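Local coordinates for protein tyrocidine synthase 3 (Brevibacillus parabrevis, PDB 4MRT) that probably carries amino acids and growing peptides as thioesters on a phosphopantetheine arm, as a peptidyl carrier domain of a nonribosomal peptide synthetase making tyrocidine, at residues A13-L18 with P71-L76. The protein carries 1 engineered substitution. Numbering follows the deposited sequence.
Sequences AVESKL and PTIKAL
Ile-73 presses its CG2 methyl against the helix backbone at Glu-15, where CG2 comes within 3.5 Å of the Glu-15 carbonyl O and also meets the CA. Ile-73 CG2 also lies beside the CB and CG of Glu-15 and 4.1 Å from the CB of Leu-18, so one branch of the isoleucine fills the angle between two residues one helical turn apart. Its direction follows from chi1 of -77°, which sets CG2 anti to the backbone N. Leu-18 answers through its side chain, which rests on the first turn of the other helix, with Leu-18 CD1 3.8 Å from Leu-76 C and near that residue's CB; the two leucine side chains cross at about a right angle. Helices 13-26 and 73-81 are joined here as the first and last helices of the small helical bundle of a carrier protein, with the Glu-15 and Ile-73 CA atoms 6.0 Å apart. Toward the more open border, Glu-15 runs extended beyond CG and brings OE2 to 3.9 Å from the CG of Lys-74, the two chains lying side by side and pointing the same way. Lys-74 NZ stays 6.5 Å from Glu-15 OE2, too far for a salt bridge, though its charge may still favour the carboxylate. A water donates to both Glu-15 OE2, at 2.8 Å, and the carbonyl O of Lys-74, bridging the helices, while OE1 is hydrogen-bonded to Thr-11 OG1, so the carboxylate is held at both oxygens. Val-54 of helix 44-58 also touches Leu-18, while Ala-19 and Trp-22 continue the wall around Ile-73. Just before Ile-73 in sequence, Thr-72 occupies the N-cap of helix 73-81, its OG1 accepting a weak bond from Ala-75 N.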
loop_
_atom_site.group_PDB
_atom_site.type_symbol
_atom_site.label_atom_id
_atom_site.label_comp_id
_atom_site.label_asym_id
_atom_site.label_seq_id
_atom_site.Cartn_x
_atom_site.Cartn_y
_atom_site.Cartn_z
ATOM N N ALA A 13 -13.034 23.148 -16.344
ATOM C CA ALA A 13 -13.766 21.911 -16.636
ATOM C C ALA A 13 -12.962 20.641 -16.328
ATOM O O ALA A 13 -13.531 19.622 -15.935
ATOM C CB ALA A 13 -14.223 21.901 -18.088
ATOM N N VAL A 14 -11.646 20.699 -16.524
ATOM C CA VAL A 14 -10.803 19.524 -16.322
ATOM C C VAL A 14 -10.609 19.262 -14.833
ATOM O O VAL A 14 -10.651 18.119 -14.402
ATOM C CB VAL A 14 -9.454 19.652 -17.055
ATOM C CG1 VAL A 14 -8.612 18.405 -16.840
ATOM C CG2 VAL A 14 -9.690 19.868 -18.544
ATOM N N GLU A 15 -10.432 20.317 -14.045
ATOM C CA GLU A 15 -10.361 20.177 -12.604
ATOM C C GLU A 15 -11.675 19.622 -12.051
ATOM O O GLU A 15 -11.655 18.706 -11.224
ATOM C CB GLU A 15 -10.009 21.501 -11.946
ATOM C CG GLU A 15 -8.588 21.943 -12.268
ATOM C CD GLU A 15 -8.271 23.336 -11.804
ATOM O OE1 GLU A 15 -9.217 24.094 -11.485
ATOM O OE2 GLU A 15 -7.067 23.670 -11.768
ATOM N N SER A 16 -12.813 20.144 -12.528
ATOM C CA SER A 16 -14.098 19.731 -11.972
ATOM C C SER A 16 -14.376 18.270 -12.293
ATOM O O SER A 16 -14.835 17.543 -11.429
ATOM C CB SER A 16 -15.256 20.644 -12.425
ATOM O OG SER A 16 -14.982 21.211 -13.690
ATOM N N LYS A 17 -14.049 17.849 -13.510
ATOM C CA LYS A 17 -14.245 16.482 -13.942
ATOM C C LYS A 17 -13.360 15.507 -13.149
ATOM O O LYS A 17 -13.834 14.489 -12.649
ATOM C CB LYS A 17 -13.952 16.372 -15.445
ATOM C CG LYS A 17 -14.189 15.007 -16.050
ATOM C CD LYS A 17 -15.568 14.491 -15.662
ATOM C CE LYS A 17 -16.222 13.669 -16.762
ATOM N NZ LYS A 17 -17.673 14.001 -16.875
ATOM N N LEU A 18 -12.084 15.849 -13.015
ATOM C CA LEU A 18 -11.168 15.084 -12.192
ATOM C C LEU A 18 -11.638 15.004 -10.747
ATOM O O LEU A 18 -11.461 13.974 -10.086
ATOM C CB LEU A 18 -9.770 15.704 -12.250
ATOM C CG LEU A 18 -9.042 15.489 -13.571
ATOM C CD1 LEU A 18 -7.676 16.163 -13.554
ATOM C CD2 LEU A 18 -8.922 14.004 -13.887
ATOM N N PRO A 71 0.061 14.591 -6.213
ATOM C CA PRO A 71 -1.250 13.978 -5.949
ATOM C C PRO A 71 -2.350 14.985 -5.647
ATOM O O PRO A 71 -3.035 14.867 -4.614
ATOM C CB PRO A 71 -0.987 13.140 -4.707
ATOM C CG PRO A 71 -0.010 13.956 -3.957
ATOM C CD PRO A 71 0.879 14.611 -4.990
ATOM N N THR A 72 -2.484 15.976 -6.521
ATOM C CA THR A 72 -3.535 16.991 -6.421
ATOM C C THR A 72 -4.196 17.105 -7.782
ATOM O O THR A 72 -3.587 16.836 -8.834
ATOM C CB THR A 72 -3.004 18.389 -5.987
ATOM O OG1 THR A 72 -2.027 18.846 -6.929
ATOM C CG2 THR A 72 -2.391 18.377 -4.589
ATOM N N ILE A 73 -5.483 17.456 -7.758
ATOM C CA ILE A 73 -6.254 17.694 -8.961
ATOM C C ILE A 73 -5.657 18.797 -9.841
ATOM O O ILE A 73 -5.659 18.686 -11.067
ATOM C CB ILE A 73 -7.724 18.041 -8.593
ATOM C CG1 ILE A 73 -8.470 16.749 -8.216
ATOM C CG2 ILE A 73 -8.423 18.724 -9.769
ATOM C CD1 ILE A 73 -9.722 16.977 -7.399
ATOM N N LYS A 74 -5.164 19.860 -9.232
ATOM C CA LYS A 74 -4.582 20.957 -9.994
ATOM C C LYS A 74 -3.425 20.444 -10.844
ATOM O O LYS A 74 -3.405 20.640 -12.081
ATOM C CB LYS A 74 -4.095 22.057 -9.059
ATOM C CG LYS A 74 -3.692 23.324 -9.794
ATOM C CD LYS A 74 -3.104 24.363 -8.871
ATOM C CE LYS A 74 -2.568 25.494 -9.720
ATOM N NZ LYS A 74 -2.064 26.578 -8.870
ATOM N N ALA A 75 -2.489 19.745 -10.191
ATOM C CA ALA A 75 -1.344 19.187 -10.907
ATOM C C ALA A 75 -1.790 18.216 -11.980
ATOM O O ALA A 75 -1.319 18.290 -13.123
ATOM C CB ALA A 75 -0.376 18.522 -9.952
ATOM N N LEU A 76 -2.710 17.317 -11.622
ATOM C CA LEU A 76 -3.180 16.306 -12.556
ATOM C C LEU A 76 -3.915 16.868 -13.754
ATOM O O LEU A 76 -3.770 16.353 -14.855
ATOM C CB LEU A 76 -4.076 15.283 -11.872
ATOM C CG LEU A 76 -3.507 13.870 -11.888
ATOM C CD1 LEU A 76 -2.328 13.793 -10.927
ATOM C CD2 LEU A 76 -4.594 12.863 -11.525
HETATM O O HOH W 1 -4.674 22.879 -12.888
#